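Local atomic coordinates of putative beta-glucosidase (Bifidobacterium adolescentis, PDB entry 5WAB), a protein that hydrolyses terminal beta-glucosidic linkages as a family 3 glycoside hydrolase, and probably also removes arabinopyranosyl groups from the ginsenoside Rb2. Residues Asp305-Met316 and Leu472-Val483. Sequence-based numbering, arbitrary orientation.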
ATOM      1  N   ASP A 305      14.786  14.042   7.518  1.00 41.81           N
ATOM      2  CA  ASP A 305      14.498  14.640   6.220  1.00 45.84           C
ATOM      3  C   ASP A 305      15.286  13.965   5.109  1.00 44.52           C
ATOM      4  O   ASP A 305      14.825  13.924   3.961  1.00 42.31           O
ATOM      5  CB  ASP A 305      14.802  16.138   6.253  1.00 53.16           C
ATOM      6  CG  ASP A 305      14.492  16.823   4.944  1.00 58.51           C
ATOM      7  OD1 ASP A 305      13.339  16.726   4.482  1.00 59.62           O
ATOM      8  OD2 ASP A 305      15.402  17.455   4.377  1.00 62.45           O
ATOM      9  N   GLU A 306      16.460  13.416   5.433  1.00 45.04           N
ATOM     10  CA  GLU A 306      17.236  12.686   4.438  1.00 45.26           C
ATOM     11  C   GLU A 306      16.629  11.322   4.154  1.00 40.11           C
ATOM     12  O   GLU A 306      16.684  10.846   3.015  1.00 39.97           O
ATOM     13  CB  GLU A 306      18.680  12.535   4.903  1.00 50.12           C
ATOM     14  CG  GLU A 306      19.465  13.826   4.901  1.00 53.99           C
ATOM     15  CD  GLU A 306      20.820  13.676   5.556  1.00 56.16           C
ATOM     16  OE1 GLU A 306      21.114  12.570   6.057  1.00 56.99           O
ATOM     17  OE2 GLU A 306      21.594  14.658   5.554  1.00 57.62           O
ATOM     18  N   VAL A 307      16.054  10.677   5.166  1.00 36.91           N
ATOM     19  CA  VAL A 307      15.308   9.452   4.911  1.00 33.54           C
ATOM     20  C   VAL A 307      14.136   9.747   3.985  1.00 31.30           C
ATOM     21  O   VAL A 307      13.869   8.998   3.038  1.00 31.01           O
ATOM     22  CB  VAL A 307      14.857   8.817   6.242  1.00 32.32           C
ATOM     23  CG1 VAL A 307      13.957   7.610   6.000  1.00 30.51           C
ATOM     24  CG2 VAL A 307      16.077   8.414   7.065  1.00 32.03           C
ATOM     25  N   ALA A 308      13.445  10.868   4.219  1.00 30.46           N
ATOM     26  CA  ALA A 308      12.373  11.294   3.324  1.00 29.66           C
ATOM     27  C   ALA A 308      12.902  11.638   1.938  1.00 29.13           C
ATOM     28  O   ALA A 308      12.208  11.427   0.937  1.00 27.22           O
ATOM     29  CB  ALA A 308      11.635  12.493   3.922  1.00 30.57           C
ATOM     30  N   HIS A 309      14.121  12.174   1.861  1.00 29.81           N
ATOM     31  CA  HIS A 309      14.730  12.456   0.566  1.00 31.04           C
ATOM     32  C   HIS A 309      14.944  11.168  -0.218  1.00 31.48           C
ATOM     33  O   HIS A 309      14.582  11.081  -1.398  1.00 28.69           O
ATOM     34  CB  HIS A 309      16.051  13.205   0.769  1.00 32.79           C
ATOM     35  CG  HIS A 309      16.682  13.694  -0.499  1.00 33.26           C
ATOM     36  ND1 HIS A 309      16.061  13.604  -1.726  1.00 32.69           N
ATOM     37  CD2 HIS A 309      17.883  14.275  -0.728  1.00 34.51           C
ATOM     38  CE1 HIS A 309      16.852  14.108  -2.657  1.00 34.00           C
ATOM     39  NE2 HIS A 309      17.964  14.521  -2.077  1.00 35.29           N
ATOM     40  N   GLN A 310      15.530  10.154   0.424  1.00 31.11           N
ATOM     41  CA  GLN A 310      15.745   8.882  -0.259  1.00 30.76           C
ATOM     42  C   GLN A 310      14.422   8.176  -0.538  1.00 28.32           C
ATOM     43  O   GLN A 310      14.235   7.595  -1.614  1.00 27.20           O
ATOM     44  CB  GLN A 310      16.677   7.983   0.558  1.00 32.19           C
ATOM     45  CG  GLN A 310      16.982   6.651  -0.126  1.00 34.01           C
ATOM     46  CD  GLN A 310      17.683   6.815  -1.482  1.00 36.38           C
ATOM     47  OE1 GLN A 310      18.407   7.785  -1.714  1.00 37.63           O
ATOM     48  NE2 GLN A 310      17.448   5.869  -2.386  1.00 36.08           N
ATOM     49  N   ALA A 311      13.491   8.214   0.419  1.00 27.45           N
ATOM     50  CA  ALA A 311      12.171   7.634   0.184  1.00 27.00           C
ATOM     51  C   ALA A 311      11.457   8.332  -0.970  1.00 24.96           C
ATOM     52  O   ALA A 311      10.703   7.697  -1.716  1.00 24.48           O
ATOM     53  CB  ALA A 311      11.330   7.700   1.459  1.00 23.90           C
ATOM     54  N   ALA A 312      11.655   9.643  -1.112  1.00 25.82           N
ATOM     55  CA  ALA A 312      11.019  10.369  -2.208  1.00 28.11           C
ATOM     56  C   ALA A 312      11.627   9.987  -3.551  1.00 29.51           C
ATOM     57  O   ALA A 312      10.908   9.864  -4.549  1.00 31.11           O
ATOM     58  CB  ALA A 312      11.117  11.877  -1.980  1.00 28.33           C
ATOM     59  N   ILE A 313      12.948   9.801  -3.595  1.00 30.15           N
ATOM     60  CA  ILE A 313      13.613   9.414  -4.837  1.00 30.28           C
ATOM     61  C   ILE A 313      13.034   8.111  -5.374  1.00 30.18           C
ATOM     62  O   ILE A 313      12.743   7.983  -6.571  1.00 30.40           O
ATOM     63  CB  ILE A 313      15.133   9.305  -4.618  1.00 30.09           C
ATOM     64  CG1 ILE A 313      15.737  10.688  -4.384  1.00 32.33           C
ATOM     65  CG2 ILE A 313      15.792   8.607  -5.785  1.00 29.76           C
ATOM     66  CD1 ILE A 313      17.237  10.675  -4.226  1.00 33.01           C
ATOM     67  N   GLU A 314      12.858   7.123  -4.498  1.00 29.18           N
ATOM     68  CA  GLU A 314      12.380   5.811  -4.914  1.00 28.81           C
ATOM     69  C   GLU A 314      10.861   5.719  -5.013  1.00 27.76           C
ATOM     70  O   GLU A 314      10.327   4.617  -5.171  1.00 27.42           O
ATOM     71  CB  GLU A 314      12.933   4.751  -3.968  1.00 27.92           C
ATOM     72  CG  GLU A 314      14.443   4.754  -3.957  1.00 30.17           C
ATOM     73  CD  GLU A 314      15.037   3.495  -3.377  1.00 32.30           C
ATOM     74  OE1 GLU A 314      14.413   2.419  -3.497  1.00 32.09           O
ATOM     75  OE2 GLU A 314      16.137   3.588  -2.803  1.00 34.76           O
ATOM     76  N   SER A 315      10.153   6.842  -4.959  1.00 27.91           N
ATOM     77  CA  SER A 315       8.712   6.849  -5.143  1.00 26.93           C
ATOM     78  C   SER A 315       8.303   7.224  -6.561  1.00 30.25           C
ATOM     79  O   SER A 315       7.104   7.267  -6.849  1.00 30.69           O
ATOM     80  CB  SER A 315       8.060   7.809  -4.150  1.00 25.99           C
ATOM     81  OG  SER A 315       8.227   7.333  -2.826  1.00 28.21           O
ATOM     82  N   MET A 316       9.263   7.481  -7.449  1.00 30.08           N
ATOM     83  CA  MET A 316       8.988   7.897  -8.818  1.00 30.22           C
ATOM     84  C   MET A 316       9.124   6.720  -9.773  1.00 29.58           C
ATOM     85  O   MET A 316      10.056   5.919  -9.658  1.00 28.05           O
ATOM     86  CB  MET A 316       9.952   8.994  -9.252  1.00 32.19           C
ATOM     87  CG  MET A 316      10.197  10.042  -8.211  1.00 32.18           C
ATOM     88  SD  MET A 316      11.348  11.261  -8.838  1.00 34.37           S
ATOM     89  CE  MET A 316      11.771  12.099  -7.318  1.00 35.17           C
ATOM     90  N   LEU A 472       5.220  12.704  -3.073  1.00 27.03           N
ATOM     91  CA  LEU A 472       6.603  12.482  -2.674  1.00 26.72           C
ATOM     92  C   LEU A 472       6.904  12.875  -1.233  1.00 28.30           C
ATOM     93  O   LEU A 472       7.998  12.572  -0.748  1.00 29.59           O
ATOM     94  CB  LEU A 472       7.542  13.250  -3.611  1.00 26.15           C
ATOM     95  CG  LEU A 472       7.539  12.805  -5.074  1.00 24.30           C
ATOM     96  CD1 LEU A 472       8.327  13.782  -5.924  1.00 24.55           C
ATOM     97  CD2 LEU A 472       8.114  11.407  -5.208  1.00 23.47           C
ATOM     98  N   GLY A 473       5.986  13.541  -0.544  1.00 29.24           N
ATOM     99  CA  GLY A 473       6.263  14.010   0.797  1.00 30.21           C
ATOM    100  C   GLY A 473       7.033  15.318   0.793  1.00 31.87           C
ATOM    101  O   GLY A 473       7.173  15.996  -0.227  1.00 32.64           O
ATOM    102  N   GLN A 474       7.559  15.665   1.970  1.00 31.77           N
ATOM    103  CA  GLN A 474       8.150  16.987   2.151  1.00 32.42           C
ATOM    104  C   GLN A 474       9.464  17.163   1.394  1.00 32.89           C
ATOM    105  O   GLN A 474       9.898  18.304   1.200  1.00 34.58           O
ATOM    106  CB  GLN A 474       8.381  17.272   3.637  1.00 32.04           C
ATOM    107  CG  GLN A 474       9.544  16.509   4.249  1.00 31.71           C
ATOM    108  CD  GLN A 474       9.769  16.877   5.700  1.00 32.27           C
ATOM    109  OE1 GLN A 474       8.817  17.095   6.446  1.00 32.43           O
ATOM    110  NE2 GLN A 474      11.031  16.968   6.104  1.00 32.87           N
ATOM    111  N   ALA A 475      10.110  16.076   0.972  1.00 32.64           N
ATOM    112  CA  ALA A 475      11.406  16.148   0.310  1.00 34.06           C
ATOM    113  C   ALA A 475      11.318  15.920  -1.198  1.00 34.20           C
ATOM    114  O   ALA A 475      12.322  15.556  -1.823  1.00 34.90           O
ATOM    115  CB  ALA A 475      12.376  15.152   0.941  1.00 33.91           C
ATOM    116  N   GLY A 476      10.147  16.143  -1.796  1.00 32.75           N
ATOM    117  CA  GLY A 476       9.991  15.901  -3.222  1.00 32.12           C
ATOM    118  C   GLY A 476      10.848  16.814  -4.079  1.00 33.72           C
ATOM    119  O   GLY A 476      11.365  16.400  -5.120  1.00 33.49           O
ATOM    120  N   GLY A 477      11.002  18.070  -3.663  1.00 34.64           N
ATOM    121  CA  GLY A 477      11.784  19.032  -4.407  1.00 34.80           C
ATOM    122  C   GLY A 477      13.182  18.554  -4.741  1.00 35.46           C
ATOM    123  O   GLY A 477      13.539  18.371  -5.912  1.00 35.06           O
ATOM    124  N   PRO A 478      14.009  18.341  -3.712  1.00 36.52           N
ATOM    125  CA  PRO A 478      15.366  17.831  -3.968  1.00 36.31           C
ATOM    126  C   PRO A 478      15.382  16.500  -4.698  1.00 35.94           C
ATOM    127  O   PRO A 478      16.258  16.273  -5.542  1.00 37.80           O
ATOM    128  CB  PRO A 478      15.962  17.712  -2.559  1.00 36.22           C
ATOM    129  CG  PRO A 478      15.193  18.693  -1.742  1.00 36.51           C
ATOM    130  CD  PRO A 478      13.799  18.666  -2.291  1.00 36.27           C
ATOM    131  N   ALA A 479      14.428  15.615  -4.403  1.00 34.14           N
ATOM    132  CA  ALA A 479      14.411  14.307  -5.048  1.00 32.32           C
ATOM    133  C   ALA A 479      14.162  14.433  -6.544  1.00 32.29           C
ATOM    134  O   ALA A 479      14.772  13.716  -7.345  1.00 32.06           O
ATOM    135  CB  ALA A 479      13.350  13.423  -4.398  1.00 31.25           C
ATOM    136  N   LEU A 480      13.257  15.331  -6.937  1.00 32.50           N
ATOM    137  CA  LEU A 480      12.984  15.543  -8.354  1.00 32.11           C
ATOM    138  C   LEU A 480      14.216  16.073  -9.077  1.00 33.57           C
ATOM    139  O   LEU A 480      14.516  15.655 -10.202  1.00 33.40           O
ATOM    140  CB  LEU A 480      11.806  16.505  -8.514  1.00 32.24           C
ATOM    141  CG  LEU A 480      10.419  15.949  -8.173  1.00 32.25           C
ATOM    142  CD1 LEU A 480       9.388  17.072  -8.107  1.00 32.84           C
ATOM    143  CD2 LEU A 480      10.001  14.874  -9.168  1.00 31.67           C
ATOM    144  N   ALA A 481      14.949  16.991  -8.443  1.00 33.90           N
ATOM    145  CA  ALA A 481      16.153  17.528  -9.064  1.00 34.11           C
ATOM    146  C   ALA A 481      17.195  16.440  -9.282  1.00 36.37           C
ATOM    147  O   ALA A 481      17.843  16.391 -10.336  1.00 32.62           O
ATOM    148  CB  ALA A 481      16.726  18.654  -8.206  1.00 32.99           C
ATOM    149  N   ASP A 482      17.356  15.547  -8.302  1.00 36.39           N
ATOM    150  CA  ASP A 482      18.356  14.487  -8.407  1.00 38.15           C
ATOM    151  C   ASP A 482      18.024  13.503  -9.524  1.00 37.30           C
ATOM    152  O   ASP A 482      18.925  13.018 -10.218  1.00 38.82           O
ATOM    153  CB  ASP A 482      18.476  13.757  -7.070  1.00 39.66           C
ATOM    154  CG  ASP A 482      19.119  14.607  -5.997  1.00 42.39           C
ATOM    155  OD1 ASP A 482      19.559  15.734  -6.310  1.00 44.18           O
ATOM    156  OD2 ASP A 482      19.178  14.149  -4.836  1.00 42.93           O
ATOM    157  N   VAL A 483      16.744  13.201  -9.721  1.00 35.32           N
ATOM    158  CA  VAL A 483      16.366  12.240 -10.749  1.00 34.60           C
ATOM    159  C   VAL A 483      16.374  12.893 -12.125  1.00 35.99           C
ATOM    160  O   VAL A 483      16.962  12.367 -13.077  1.00 37.65           O
ATOM    161  CB  VAL A 483      14.993  11.625 -10.426  1.00 31.64           C
ATOM    162  CG1 VAL A 483      14.495  10.804 -11.604  1.00 30.95           C
ATOM    163  CG2 VAL A 483      15.076  10.768  -9.166  1.00 30.21           C
TER
HETATM  164  O   HOH W   1       9.414  13.250   1.385  1.00 18.76           O
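Ala-312 and Ala-479 meet methyl to methyl, CB to CB at 3.6 Å, where helix 305-313 passes over helix 476-483. Alanine suits both places because its short side chain lets the helix axes come within 8.3 Å of each other at a crossing angle of -48°. Ala-475, at the N-cap position of the second helix, sets its methyl against the backbone of His-309, and Ile-313 lays CG1 on the CB of Ala-479. Beyond the first helix the packing stays close: Met-316, extended beyond CG, crosses Leu-472 at about a right angle, and its flexible thioether carries CE to within 3.6 Å of Ala-479 CB, while SD meets Val-483 CG2. Segment 472-483 lies in the C-terminal alpha/beta domain of the family 3 fold; helix 301-313 packs on it and leads into edge strand 317-321, whose antiparallel neighbour 465-468 precedes helix 476-484. A water accepts from Ala-475 N (2.9 Å), close to Leu-472 O and, weakly, Ala-308 O. Asp-305, His-309, Pro-478 and Asp-482 form the partly exposed flank. Pro-478 puts CB over one face of the His-309 ring, 4.0 Å from its centroid, a CH-pi contact suited to the rigid pyrrolidine. Asp-482 OD2 lies 3.0 Å from His-309 NE2, while OD1 salt-bridges Arg-369. Gln-474, extended beyond CG, donates NE2 nearly straight (168°) to Asp-305 OD1 at 2.8 Å, in its own amide plane but 35° out of the carboxylate plane, on the anti side. Glutamine suits this buried place by donating and accepting: NE2 also bonds Thr-357 OG1, and OE1 accepts from Cys-70 N.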